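Local structure of N-acetylglucosamine 2-epimerase (Xylella fastidiosa, 3GT5) at residues A[57-62]-A[118-123]; A[176-181]-A[199-204]; A[183-188]-A[192-197]; A[260-265]-A[383-388]. The protein probably acts as a sugar isomerase (epimerase) of the N-acylglucosamine 2-epimerase family. All coordinates share one frame; numbering follows the deposited sequence.

Contact 1 (A[57-62]-A[118-123]); sequences FVFNYA and VMLAYS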
loop_
_atom_site.group_PDB
_atom_site.type_symbol
_atom_site.label_atom_id
_atom_site.label_comp_id
_atom_site.label_asym_id
_atom_site.label_seq_id
_atom_site.Cartn_x
_atom_site.Cartn_y
_atom_site.Cartn_z
ATOM N N PHE A 57 10.381 -1.291 -2.830
ATOM C CA PHE A 57 11.190 -2.071 -3.792
ATOM C C PHE A 57 11.665 -3.407 -3.202
ATOM O O PHE A 57 11.810 -4.374 -3.921
ATOM C CB PHE A 57 12.408 -1.312 -4.263
ATOM C CG PHE A 57 12.188 -0.475 -5.492
ATOM C CD1 PHE A 57 11.870 -1.065 -6.710
ATOM C CD2 PHE A 57 12.382 0.897 -5.444
ATOM C CE1 PHE A 57 11.692 -0.277 -7.853
ATOM C CE2 PHE A 57 12.211 1.691 -6.593
ATOM C CZ PHE A 57 11.869 1.085 -7.790
ATOM N N VAL A 58 11.912 -3.472 -1.894
ATOM C CA VAL A 58 12.189 -4.773 -1.255
ATOM C C VAL A 58 10.993 -5.713 -1.399
ATOM O O VAL A 58 11.153 -6.879 -1.737
ATOM C CB VAL A 58 12.524 -4.587 0.224
ATOM C CG1 VAL A 58 12.542 -5.931 1.014
ATOM C CG2 VAL A 58 13.832 -3.881 0.377
ATOM N N PHE A 59 9.776 -5.219 -1.172
ATOM C CA PHE A 59 8.563 -6.009 -1.424
ATOM C C PHE A 59 8.507 -6.508 -2.891
ATOM O O PHE A 59 8.262 -7.695 -3.110
ATOM C CB PHE A 59 7.294 -5.194 -1.033
ATOM C CG PHE A 59 6.004 -5.808 -1.442
ATOM C CD1 PHE A 59 5.248 -6.509 -0.521
ATOM C CD2 PHE A 59 5.506 -5.634 -2.736
ATOM C CE1 PHE A 59 4.018 -7.055 -0.873
ATOM C CE2 PHE A 59 4.258 -6.205 -3.113
ATOM C CZ PHE A 59 3.523 -6.906 -2.163
ATOM N N ASN A 60 8.682 -5.598 -3.863
ATOM C CA ASN A 60 8.611 -5.885 -5.314
ATOM C C ASN A 60 9.466 -7.129 -5.565
ATOM O O ASN A 60 9.040 -8.106 -6.177
ATOM C CB ASN A 60 9.283 -4.792 -6.163
ATOM C CG ASN A 60 8.442 -3.550 -6.432
ATOM O OD1 ASN A 60 7.386 -3.321 -5.827
ATOM N ND2 ASN A 60 8.923 -2.727 -7.421
ATOM N N TYR A 61 10.696 -7.056 -5.111
ATOM C CA TYR A 61 11.650 -8.098 -5.499
ATOM C C TYR A 61 11.439 -9.368 -4.697
ATOM O O TYR A 61 11.606 -10.481 -5.246
ATOM C CB TYR A 61 13.058 -7.580 -5.328
ATOM C CG TYR A 61 13.611 -6.749 -6.486
ATOM C CD1 TYR A 61 14.007 -7.369 -7.658
ATOM C CD2 TYR A 61 13.799 -5.377 -6.372
ATOM C CE1 TYR A 61 14.507 -6.661 -8.707
ATOM C CE2 TYR A 61 14.340 -4.637 -7.402
ATOM C CZ TYR A 61 14.681 -5.303 -8.587
ATOM O OH TYR A 61 15.275 -4.630 -9.638
ATOM N N ALA A 62 11.081 -9.239 -3.411
ATOM C CA ALA A 62 10.767 -10.440 -2.600
ATOM C C ALA A 62 9.602 -11.222 -3.132
ATOM O O ALA A 62 9.704 -12.413 -3.274
ATOM C CB ALA A 62 10.548 -10.090 -1.139
ATOM N N VAL A 118 8.667 -0.358 6.650
ATOM C CA VAL A 118 9.835 -1.064 7.170
ATOM C C VAL A 118 9.472 -2.460 7.676
ATOM O O VAL A 118 10.163 -3.447 7.323
ATOM C CB VAL A 118 10.499 -0.206 8.261
ATOM C CG1 VAL A 118 11.545 -1.052 9.073
ATOM C CG2 VAL A 118 11.190 1.094 7.645
ATOM N N MET A 119 8.379 -2.581 8.466
ATOM C CA MET A 119 7.877 -3.898 8.961
ATOM C C MET A 119 7.555 -4.837 7.790
ATOM O O MET A 119 7.932 -6.018 7.782
ATOM C CB MET A 119 6.697 -3.764 9.923
ATOM C CG MET A 119 6.215 -5.089 10.468
ATOM S SD MET A 119 7.451 -5.985 11.586
ATOM C CE MET A 119 6.824 -5.386 13.198
ATOM N N LEU A 120 6.915 -4.295 6.763
ATOM C CA LEU A 120 6.620 -5.064 5.577
ATOM C C LEU A 120 7.906 -5.528 4.875
ATOM O O LEU A 120 7.993 -6.726 4.496
ATOM C CB LEU A 120 5.764 -4.234 4.611
ATOM C CG LEU A 120 5.357 -4.967 3.328
ATOM C CD1 LEU A 120 4.410 -6.152 3.632
ATOM C CD2 LEU A 120 4.695 -4.007 2.310
ATOM N N ALA A 121 8.892 -4.635 4.719
ATOM C CA ALA A 121 10.154 -5.008 4.052
ATOM C C ALA A 121 10.855 -6.134 4.857
ATOM O O ALA A 121 11.398 -7.108 4.297
ATOM C CB ALA A 121 11.091 -3.809 3.871
ATOM N N TYR A 122 10.888 -5.994 6.174
ATOM C CA TYR A 122 11.558 -7.028 6.995
ATOM C C TYR A 122 10.799 -8.361 6.935
ATOM O O TYR A 122 11.438 -9.438 6.918
ATOM C CB TYR A 122 11.714 -6.553 8.448
ATOM C CG TYR A 122 12.684 -5.404 8.669
ATOM C CD1 TYR A 122 13.746 -5.123 7.783
ATOM C CD2 TYR A 122 12.589 -4.606 9.816
ATOM C CE1 TYR A 122 14.609 -4.062 7.989
ATOM C CE2 TYR A 122 13.503 -3.569 10.051
ATOM C CZ TYR A 122 14.516 -3.312 9.142
ATOM O OH TYR A 122 15.400 -2.275 9.351
ATOM N N SER A 123 9.461 -8.318 6.893
ATOM C CA SER A 123 8.649 -9.552 6.792
ATOM C C SER A 123 8.939 -10.248 5.454
ATOM O O SER A 123 9.112 -11.478 5.405
ATOM C CB SER A 123 7.161 -9.238 6.885
ATOM O OG SER A 123 6.930 -8.668 8.129
#
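V58 and A121 bring two helices together that run in the same direction, their CA atoms 5.7 Å apart, with helix 51-68 carrying one segment and helix 112-127 the other. Side-by-side helices running the same way fit the inner ring of the (alpha/alpha)6 barrel of this epimerase family, in which the chain passes through an outer helix before returning to the ring. V58 points toward the facing helix, and its torsion (chi1 168°) turns CG1 away from its own backbone N. That methyl lies 3.8 Å from A121 CB and also meets the backbone of the other helix, with CG1 3.7 Å from A121 O. Valine suits this place because its short branched side chain brings a methyl to A121 without needing more room, while alanine keeps the second backbone close. One step along, the ring of F59 meets L120 obliquely, CD1 lying 3.8 Å from L120 CD2; F59 also meets the ring of Y377 edge-to-face. No hydrogen bond joins the two segments, so shape and apolar surface carry the contact. S123 lies off this seam and turns its hydroxyl back into its own helix. There M119 O accepts both S123 N and, at 2.9 Å, S123 OG, the two donors reaching this oxygen from opposite faces of its plane.

Contact 2 (A[176-181]-A[199-204]); sequences MHMCEA and LVLADR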
loop_
_atom_site.group_PDB
_atom_site.type_symbol
_atom_site.label_atom_id
_atom_site.label_comp_id
_atom_site.label_asym_id
_atom_site.label_seq_id
_atom_site.Cartn_x
_atom_site.Cartn_y
_atom_site.Cartn_z
ATOM N N MET A 176 -3.746 1.471 8.590
ATOM C CA MET A 176 -4.120 0.570 7.487
ATOM C C MET A 176 -2.898 -0.181 6.938
ATOM O O MET A 176 -2.918 -1.425 6.811
ATOM C CB MET A 176 -4.788 1.371 6.360
ATOM C CG MET A 176 -5.409 0.536 5.248
ATOM S SD MET A 176 -5.934 1.557 3.747
ATOM C CE MET A 176 -4.315 2.089 3.322
ATOM N N HIS A 177 -1.815 0.559 6.659
ATOM C CA HIS A 177 -0.587 -0.082 6.209
ATOM C C HIS A 177 0.042 -0.915 7.296
ATOM O O HIS A 177 0.694 -1.904 6.986
ATOM C CB HIS A 177 0.366 0.905 5.573
ATOM C CG HIS A 177 -0.147 1.404 4.263
ATOM N ND1 HIS A 177 -0.254 0.579 3.162
ATOM C CD2 HIS A 177 -0.643 2.609 3.887
ATOM C CE1 HIS A 177 -0.773 1.267 2.156
ATOM N NE2 HIS A 177 -1.004 2.500 2.568
ATOM N N MET A 178 -0.110 -0.507 8.554
ATOM C CA MET A 178 0.398 -1.321 9.658
ATOM C C MET A 178 -0.392 -2.639 9.774
ATOM O O MET A 178 0.193 -3.661 10.064
ATOM C CB MET A 178 0.413 -0.555 10.994
ATOM C CG MET A 178 1.293 -1.227 12.085
ATOM S SD MET A 178 3.050 -1.376 11.679
ATOM C CE MET A 178 3.447 0.364 11.881
ATOM N N CYS A 179 -1.699 -2.633 9.525
ATOM C CA CYS A 179 -2.493 -3.876 9.520
ATOM C C CYS A 179 -1.937 -4.814 8.439
ATOM O O CYS A 179 -1.670 -6.001 8.696
ATOM C CB CYS A 179 -3.991 -3.581 9.333
ATOM S SG CYS A 179 -5.048 -4.994 9.105
ATOM N N GLU A 180 -1.713 -4.263 7.239
ATOM C CA GLU A 180 -1.085 -4.987 6.138
ATOM C C GLU A 180 0.285 -5.571 6.516
ATOM O O GLU A 180 0.551 -6.764 6.205
ATOM C CB GLU A 180 -0.935 -4.014 4.956
ATOM C CG GLU A 180 -0.138 -4.515 3.781
ATOM C CD GLU A 180 0.258 -3.348 2.821
ATOM O OE1 GLU A 180 0.063 -2.148 3.193
ATOM O OE2 GLU A 180 0.773 -3.594 1.698
ATOM N N ALA A 181 1.139 -4.757 7.172
ATOM C CA ALA A 181 2.474 -5.196 7.585
ATOM C C ALA A 181 2.395 -6.262 8.643
ATOM O O ALA A 181 3.206 -7.199 8.613
ATOM C CB ALA A 181 3.351 -4.014 8.107
ATOM N N LEU A 199 -5.721 -7.654 13.619
ATOM C CA LEU A 199 -7.151 -7.717 13.839
ATOM C C LEU A 199 -7.661 -6.557 14.662
ATOM O O LEU A 199 -8.759 -6.057 14.358
ATOM C CB LEU A 199 -7.569 -9.051 14.503
ATOM C CG LEU A 199 -9.093 -9.218 14.674
ATOM C CD1 LEU A 199 -9.832 -9.295 13.337
ATOM C CD2 LEU A 199 -9.408 -10.460 15.612
ATOM N N VAL A 200 -6.937 -6.204 15.730
ATOM C CA VAL A 200 -7.292 -5.039 16.586
ATOM C C VAL A 200 -7.376 -3.750 15.716
ATOM O O VAL A 200 -8.376 -3.016 15.777
ATOM C CB VAL A 200 -6.313 -4.805 17.749
ATOM C CG1 VAL A 200 -6.621 -3.444 18.481
ATOM C CG2 VAL A 200 -6.337 -5.973 18.765
ATOM N N LEU A 201 -6.368 -3.531 14.895
ATOM C CA LEU A 201 -6.315 -2.342 14.008
ATOM C C LEU A 201 -7.511 -2.345 13.063
ATOM O O LEU A 201 -8.188 -1.309 12.895
ATOM C CB LEU A 201 -5.023 -2.316 13.197
ATOM C CG LEU A 201 -3.685 -2.167 13.911
ATOM C CD1 LEU A 201 -2.491 -2.297 12.908
ATOM C CD2 LEU A 201 -3.588 -0.850 14.725
ATOM N N ALA A 202 -7.776 -3.489 12.414
ATOM C CA ALA A 202 -8.981 -3.594 11.556
ATOM C C ALA A 202 -10.304 -3.301 12.277
ATOM O O ALA A 202 -11.151 -2.584 11.780
ATOM C CB ALA A 202 -9.053 -4.967 10.850
ATOM N N ASP A 203 -10.461 -3.832 13.477
ATOM C CA ASP A 203 -11.663 -3.604 14.241
ATOM C C ASP A 203 -11.829 -2.115 14.579
ATOM O O ASP A 203 -12.904 -1.511 14.339
ATOM C CB ASP A 203 -11.600 -4.412 15.507
ATOM C CG ASP A 203 -12.730 -4.044 16.466
ATOM O OD1 ASP A 203 -13.889 -4.089 16.055
ATOM O OD2 ASP A 203 -12.426 -3.596 17.610
ATOM N N ARG A 204 -10.765 -1.516 15.079
ATOM C CA ARG A 204 -10.826 -0.106 15.512
ATOM C C ARG A 204 -11.108 0.809 14.321
ATOM O O ARG A 204 -11.944 1.722 14.410
ATOM C CB ARG A 204 -9.545 0.318 16.213
ATOM C CG ARG A 204 -9.277 -0.362 17.536
ATOM C CD ARG A 204 -10.391 -0.214 18.549
ATOM N NE ARG A 204 -9.916 -0.811 19.811
ATOM C CZ ARG A 204 -9.992 -2.107 20.099
ATOM N NH1 ARG A 204 -10.583 -2.935 19.256
ATOM N NH2 ARG A 204 -9.498 -2.583 21.251
#
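Flat groups flank the apolar meeting of L201 with C179 and M178 rather than entering it. On one side the H177 ring has M176 CE over one face, 3.4 Å above its plane, and the E180 carboxylate at its edge; ND1 donates to E180 OE1 at 2.7 Å, nearly straight at 165°, which fixes the rotation of the imidazole. E180 OE2 is in turn hydrogen-bonded to Y377 OH. On the far side the R204 guanidinium has V200 CG1 over the centre of one face and D203 at its edge, in a salt bridge from NH1 to D203 OD2 whose hydrogen bond is weak. Between them, helices 172-189 and 192-211 pair as part of the helical barrel of this family; their segments 176-181 and 199-204 run antiparallel, 150° between directions and 9.0 Å between axes. L201 carries the contact: with CG turned away from its carbonyl carbon (chi1 -64°), CD1 reaches over the opposite backbone, 3.5 Å from C179 N and 3.9 Å from M178 CB. Leucine suits the place through its reach, and the small C179 leaves the backbone accessible. A looser touch completes the contact, C179 SG lying 4.4 Å from A202 CB.

Contact 3 (A[183-188]-A[192-197]); sequences LAAYEA and QRYLER
An antiparallel helical hairpin, made by the end of helix 172-189 and the start of helix 192-211, brings Y186 against Y194 and L195; the axes of segments 183-188 and 192-197 are 7.7 Å apart, with 155° between their directions. L195 spreads over one face of the Y186 ring: its CD2 sits 3.9 Å from the ring centroid in a CH-pi contact, and its CB is 3.6 Å from Y186 CD1. A matching CH-pi contact sets A185 CB 3.9 Å from the centroid of the Y194 ring, whose opposite face is packed by R193 CG. Alanine fits here because a bare methyl lets the tyrosine lie close to the helix. Deeper in, L183 CD2 meets L195 CD1 at 3.8 Å. Toward the surface Y186 and Q192 run side by side, and one water joins them, 2.6 Å from Y186 OH and donating to Q192 OE1 at 2.7 Å. Each tyrosine thus offers an apolar face to the seam, while the Y186 and Y194 hydroxyls take polar partners, the water and R193 NH2.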
loop_
_atom_site.group_PDB
_atom_site.type_symbol
_atom_site.label_atom_id
_atom_site.label_comp_id
_atom_site.label_asym_id
_atom_site.label_seq_id
_atom_site.Cartn_x
_atom_site.Cartn_y
_atom_site.Cartn_z
ATOM N N LEU A 183 -0.081 -8.466 9.031
ATOM C CA LEU A 183 -0.458 -9.674 8.332
ATOM C C LEU A 183 0.746 -10.334 7.650
ATOM O O LEU A 183 0.939 -11.556 7.764
ATOM C CB LEU A 183 -1.575 -9.406 7.329
ATOM C CG LEU A 183 -2.955 -9.096 7.896
ATOM C CD1 LEU A 183 -3.892 -8.440 6.832
ATOM C CD2 LEU A 183 -3.581 -10.345 8.518
ATOM N N ALA A 184 1.559 -9.544 6.947
ATOM C CA ALA A 184 2.800 -10.049 6.341
ATOM C C ALA A 184 3.760 -10.649 7.389
ATOM O O ALA A 184 4.380 -11.695 7.144
ATOM C CB ALA A 184 3.491 -8.957 5.579
ATOM N N ALA A 185 3.863 -9.983 8.549
ATOM C CA ALA A 185 4.759 -10.404 9.645
ATOM C C ALA A 185 4.297 -11.770 10.167
ATOM O O ALA A 185 5.138 -12.664 10.474
ATOM C CB ALA A 185 4.765 -9.348 10.762
ATOM N N TYR A 186 2.977 -11.919 10.299
ATOM C CA TYR A 186 2.388 -13.189 10.724
ATOM C C TYR A 186 2.667 -14.295 9.711
ATOM O O TYR A 186 3.048 -15.410 10.078
ATOM C CB TYR A 186 0.890 -13.077 10.914
ATOM C CG TYR A 186 0.200 -14.409 11.124
ATOM C CD1 TYR A 186 0.371 -15.110 12.305
ATOM C CD2 TYR A 186 -0.613 -14.977 10.129
ATOM C CE1 TYR A 186 -0.260 -16.354 12.502
ATOM C CE2 TYR A 186 -1.252 -16.209 10.338
ATOM C CZ TYR A 186 -1.064 -16.881 11.519
ATOM O OH TYR A 186 -1.722 -18.084 11.715
ATOM N N GLU A 187 2.470 -13.971 8.439
ATOM C CA GLU A 187 2.661 -14.949 7.371
ATOM C C GLU A 187 4.114 -15.403 7.342
ATOM O O GLU A 187 4.396 -16.590 7.118
ATOM C CB GLU A 187 2.247 -14.352 6.020
ATOM C CG GLU A 187 0.766 -14.158 5.859
ATOM C CD GLU A 187 0.399 -13.373 4.619
ATOM O OE1 GLU A 187 1.285 -12.745 3.990
ATOM O OE2 GLU A 187 -0.803 -13.375 4.267
ATOM N N ALA A 188 5.026 -14.494 7.621
ATOM C CA ALA A 188 6.485 -14.780 7.583
ATOM C C ALA A 188 6.992 -15.521 8.816
ATOM O O ALA A 188 7.835 -16.393 8.681
ATOM C CB ALA A 188 7.253 -13.529 7.384
ATOM N N GLN A 192 1.607 -15.231 16.679
ATOM C CA GLN A 192 0.244 -14.850 16.881
ATOM C C GLN A 192 0.085 -13.377 17.188
ATOM O O GLN A 192 -0.962 -12.809 16.794
ATOM C CB GLN A 192 -0.429 -15.683 18.018
ATOM C CG GLN A 192 -1.989 -15.661 18.011
ATOM C CD GLN A 192 -2.609 -16.302 16.783
ATOM O OE1 GLN A 192 -1.916 -17.034 16.018
ATOM N NE2 GLN A 192 -3.923 -16.053 16.567
ATOM N N ARG A 193 1.056 -12.775 17.869
ATOM C CA ARG A 193 0.895 -11.361 18.285
ATOM C C ARG A 193 0.693 -10.449 17.077
ATOM O O ARG A 193 -0.029 -9.446 17.147
ATOM C CB ARG A 193 2.042 -10.853 19.141
ATOM C CG ARG A 193 3.376 -10.570 18.417
ATOM C CD ARG A 193 4.483 -10.282 19.413
ATOM N NE ARG A 193 5.736 -10.005 18.690
ATOM C CZ ARG A 193 6.853 -9.568 19.241
ATOM N NH1 ARG A 193 6.928 -9.364 20.543
ATOM N NH2 ARG A 193 7.922 -9.356 18.470
ATOM N N TYR A 194 1.377 -10.762 15.990
ATOM C CA TYR A 194 1.226 -9.954 14.782
ATOM C C TYR A 194 -0.134 -10.043 14.157
ATOM O O TYR A 194 -0.678 -9.007 13.762
ATOM C CB TYR A 194 2.303 -10.333 13.754
ATOM C CG TYR A 194 3.694 -10.168 14.219
ATOM C CD1 TYR A 194 4.110 -9.027 14.911
ATOM C CD2 TYR A 194 4.644 -11.155 13.961
ATOM C CE1 TYR A 194 5.397 -8.856 15.310
ATOM C CE2 TYR A 194 5.952 -10.981 14.338
ATOM C CZ TYR A 194 6.338 -9.828 15.028
ATOM O OH TYR A 194 7.667 -9.623 15.405
ATOM N N LEU A 195 -0.691 -11.262 14.053
ATOM C CA LEU A 195 -2.033 -11.461 13.517
ATOM C C LEU A 195 -3.100 -10.781 14.390
ATOM O O LEU A 195 -4.050 -10.147 13.887
ATOM C CB LEU A 195 -2.331 -12.954 13.404
ATOM C CG LEU A 195 -3.690 -13.339 12.883
ATOM C CD1 LEU A 195 -3.962 -12.704 11.455
ATOM C CD2 LEU A 195 -3.872 -14.937 12.915
ATOM N N GLU A 196 -2.899 -10.887 15.713
ATOM C CA GLU A 196 -3.852 -10.317 16.642
ATOM C C GLU A 196 -3.809 -8.775 16.622
ATOM O O GLU A 196 -4.858 -8.116 16.717
ATOM C CB GLU A 196 -3.642 -10.867 18.038
ATOM C CG GLU A 196 -3.930 -12.400 18.076
ATOM C CD GLU A 196 -5.383 -12.862 18.068
ATOM O OE1 GLU A 196 -6.341 -12.048 18.116
ATOM O OE2 GLU A 196 -5.575 -14.117 18.012
ATOM N N ARG A 197 -2.639 -8.223 16.447
ATOM C CA ARG A 197 -2.523 -6.753 16.335
ATOM C C ARG A 197 -3.176 -6.302 15.049
ATOM O O ARG A 197 -3.842 -5.248 15.005
ATOM C CB ARG A 197 -1.084 -6.329 16.431
ATOM C CG ARG A 197 -0.833 -4.847 16.326
ATOM C CD ARG A 197 -1.563 -4.041 17.370
ATOM N NE ARG A 197 -1.289 -4.460 18.739
ATOM C CZ ARG A 197 -0.296 -4.026 19.506
ATOM N NH1 ARG A 197 0.629 -3.173 19.068
ATOM N NH2 ARG A 197 -0.218 -4.481 20.761
HETATM O O HOH W 1 -2.685 -18.704 14.055
#

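Contact 4 (A[260-265]-A[383-388]); sequences LDRYIE and CHEVLN
R262 sets the end of its guanidinium against the E385 carboxylate, while N388 CB lies over one face of the same flat group. The grip is end-on and uses both terminal nitrogens on a single oxygen: R262 NH2 donates to E385 OE2 at 2.8 Å and 156°, and R262 NH1 to that same OE2 at 3.1 Å with a more bent geometry. E385 OE2 lies near the guanidinium plane, and the carboxylate is turned only 19° from it. The two side chains approach from opposite directions. E385 is bent at chi2 (52°), which swings its carboxylate out from the helix toward the arginine. N388 adds a third donor, its ND2 3.1 Å from E385 OE2 and coming from above the carboxylate plane. Both segments lie at the C-terminal ends of their helices, 247-263 and 377-387, at one end of the (alpha/alpha)6 barrel. L321 of helix 309-326 touches both R262 and E385, placing a third helix alongside the bridge. Even the nearest CA atoms, those of R262 and N388, are 10.8 Å apart, so a side chain as long as arginine, met by a reaching E385, suits the task of closing the distance. With three N-H groups converging on one oxygen, E385 OE2 is well supplied with donors, and the link rests on charge and hydrogen bonding rather than on apolar burial.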
loop_
_atom_site.group_PDB
_atom_site.type_symbol
_atom_site.label_atom_id
_atom_site.label_comp_id
_atom_site.label_asym_id
_atom_site.label_seq_id
_atom_site.Cartn_x
_atom_site.Cartn_y
_atom_site.Cartn_z
ATOM N N LEU A 260 -7.639 -11.198 6.529
ATOM C CA LEU A 260 -7.837 -11.585 7.929
ATOM C C LEU A 260 -8.769 -12.779 8.052
ATOM O O LEU A 260 -8.538 -13.669 8.880
ATOM C CB LEU A 260 -8.367 -10.430 8.751
ATOM C CG LEU A 260 -7.306 -9.417 9.162
ATOM C CD1 LEU A 260 -7.960 -8.057 9.450
ATOM C CD2 LEU A 260 -6.510 -9.904 10.403
ATOM N N ASP A 261 -9.807 -12.812 7.207
ATOM C CA ASP A 261 -10.841 -13.862 7.245
ATOM C C ASP A 261 -10.272 -15.249 6.887
ATOM O O ASP A 261 -10.855 -16.308 7.228
ATOM C CB ASP A 261 -11.962 -13.464 6.294
ATOM C CG ASP A 261 -13.037 -14.524 6.137
ATOM O OD1 ASP A 261 -13.891 -14.662 7.033
ATOM O OD2 ASP A 261 -13.056 -15.200 5.067
ATOM N N ARG A 262 -9.200 -15.241 6.138
ATOM C CA ARG A 262 -8.429 -16.433 5.813
ATOM C C ARG A 262 -7.728 -17.053 7.040
ATOM O O ARG A 262 -7.573 -18.293 7.121
ATOM C CB ARG A 262 -7.428 -16.065 4.715
ATOM C CG ARG A 262 -6.950 -17.150 3.823
ATOM C CD ARG A 262 -5.809 -16.608 2.909
ATOM N NE ARG A 262 -6.353 -15.752 1.852
ATOM C CZ ARG A 262 -5.712 -14.791 1.183
ATOM N NH1 ARG A 262 -4.456 -14.466 1.435
ATOM N NH2 ARG A 262 -6.370 -14.130 0.249
ATOM N N TYR A 263 -7.296 -16.207 7.981
ATOM C CA TYR A 263 -6.466 -16.634 9.110
ATOM C C TYR A 263 -7.209 -16.635 10.442
ATOM O O TYR A 263 -6.733 -17.235 11.423
ATOM C CB TYR A 263 -5.232 -15.731 9.228
ATOM C CG TYR A 263 -4.331 -15.775 8.031
ATOM C CD1 TYR A 263 -3.865 -16.977 7.528
ATOM C CD2 TYR A 263 -3.958 -14.602 7.386
ATOM C CE1 TYR A 263 -3.060 -17.011 6.423
ATOM C CE2 TYR A 263 -3.146 -14.632 6.291
ATOM C CZ TYR A 263 -2.714 -15.825 5.812
ATOM O OH TYR A 263 -1.916 -15.807 4.724
ATOM N N ILE A 264 -8.329 -15.926 10.506
ATOM C CA ILE A 264 -9.099 -15.767 11.734
ATOM C C ILE A 264 -10.555 -16.156 11.484
ATOM O O ILE A 264 -11.193 -15.682 10.530
ATOM C CB ILE A 264 -9.069 -14.294 12.188
ATOM C CG1 ILE A 264 -7.639 -13.903 12.583
ATOM C CG2 ILE A 264 -10.116 -14.006 13.302
ATOM C CD1 ILE A 264 -7.545 -12.518 13.159
ATOM N N GLU A 265 -11.106 -17.019 12.334
ATOM C CA GLU A 265 -12.524 -17.337 12.249
ATOM C C GLU A 265 -13.388 -16.389 13.109
ATOM O O GLU A 265 -13.464 -16.522 14.347
ATOM C CB GLU A 265 -12.724 -18.807 12.637
ATOM C CG GLU A 265 -14.156 -19.281 12.619
ATOM C CD GLU A 265 -14.248 -20.792 12.828
ATOM O OE1 GLU A 265 -13.245 -21.403 13.314
ATOM O OE2 GLU A 265 -15.314 -21.355 12.476
ATOM N N CYS A 383 -1.835 -8.224 -8.036
ATOM C CA CYS A 383 -1.742 -9.444 -8.850
ATOM C C CYS A 383 -1.277 -10.630 -7.998
ATOM O O CYS A 383 -1.813 -11.733 -8.117
ATOM C CB CYS A 383 -0.803 -9.254 -10.036
ATOM S SG CYS A 383 -1.521 -8.094 -11.234
ATOM N N HIS A 384 -0.313 -10.410 -7.127
ATOM C CA HIS A 384 0.143 -11.484 -6.227
ATOM C C HIS A 384 -0.995 -11.915 -5.327
ATOM O O HIS A 384 -1.157 -13.116 -5.048
ATOM C CB HIS A 384 1.328 -11.060 -5.345
ATOM C CG HIS A 384 2.625 -10.871 -6.080
ATOM N ND1 HIS A 384 3.310 -11.909 -6.677
ATOM C CD2 HIS A 384 3.388 -9.767 -6.268
ATOM C CE1 HIS A 384 4.446 -11.454 -7.193
ATOM N NE2 HIS A 384 4.507 -10.150 -6.982
ATOM N N GLU A 385 -1.793 -10.957 -4.857
ATOM C CA GLU A 385 -2.923 -11.292 -4.013
ATOM C C GLU A 385 -3.976 -12.111 -4.788
ATOM O O GLU A 385 -4.479 -13.080 -4.261
ATOM C CB GLU A 385 -3.598 -10.056 -3.383
ATOM C CG GLU A 385 -4.568 -10.428 -2.226
ATOM C CD GLU A 385 -3.900 -11.332 -1.182
ATOM O OE1 GLU A 385 -2.804 -10.957 -0.640
ATOM O OE2 GLU A 385 -4.452 -12.452 -0.956
ATOM N N VAL A 386 -4.279 -11.735 -6.028
ATOM C CA VAL A 386 -5.268 -12.489 -6.803
ATOM C C VAL A 386 -4.749 -13.890 -7.063
ATOM O O VAL A 386 -5.551 -14.843 -7.057
ATOM C CB VAL A 386 -5.669 -11.814 -8.101
ATOM C CG1 VAL A 386 -6.771 -12.642 -8.837
ATOM C CG2 VAL A 386 -6.160 -10.378 -7.807
ATOM N N LEU A 387 -3.430 -14.034 -7.210
ATOM C CA LEU A 387 -2.829 -15.360 -7.386
ATOM C C LEU A 387 -3.073 -16.297 -6.185
ATOM O O LEU A 387 -3.036 -17.511 -6.354
ATOM C CB LEU A 387 -1.333 -15.300 -7.684
ATOM C CG LEU A 387 -1.067 -14.856 -9.143
ATOM C CD1 LEU A 387 0.374 -14.415 -9.343
ATOM C CD2 LEU A 387 -1.561 -15.928 -10.205
ATOM N N ASN A 388 -3.332 -15.748 -5.008
ATOM C CA ASN A 388 -3.718 -16.568 -3.854
ATOM C C ASN A 388 -5.102 -17.218 -3.927
ATOM O O ASN A 388 -5.390 -18.109 -3.123
ATOM C CB ASN A 388 -3.651 -15.741 -2.561
ATOM C CG ASN A 388 -2.246 -15.433 -2.120
ATOM O OD1 ASN A 388 -1.311 -16.167 -2.436
ATOM N ND2 ASN A 388 -2.080 -14.326 -1.381
#

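How the contacts relate
Contacts 1, 2 and 3 are buried, whereas contact 4 lies at the surface. Contacts 2 and 3 hold the same pair of helices, 172-189 and 192-211, at successive levels, the axes lying closer in contact 3 than in contact 2. Contact 1 joins two other helices and meets this pair where M119 and L120 pack on A181, and L120 and S123 on A184 and A185. Contact 4 touches it from another side: L260 reaches A202 and L183, and Y263 OH hydrogen-bonds E187 OE2. Chemistry follows place: apolar packing in contacts 1 and 2, tyrosine faces with a water toward the surface in contact 3, and a salt bridge in contact 4.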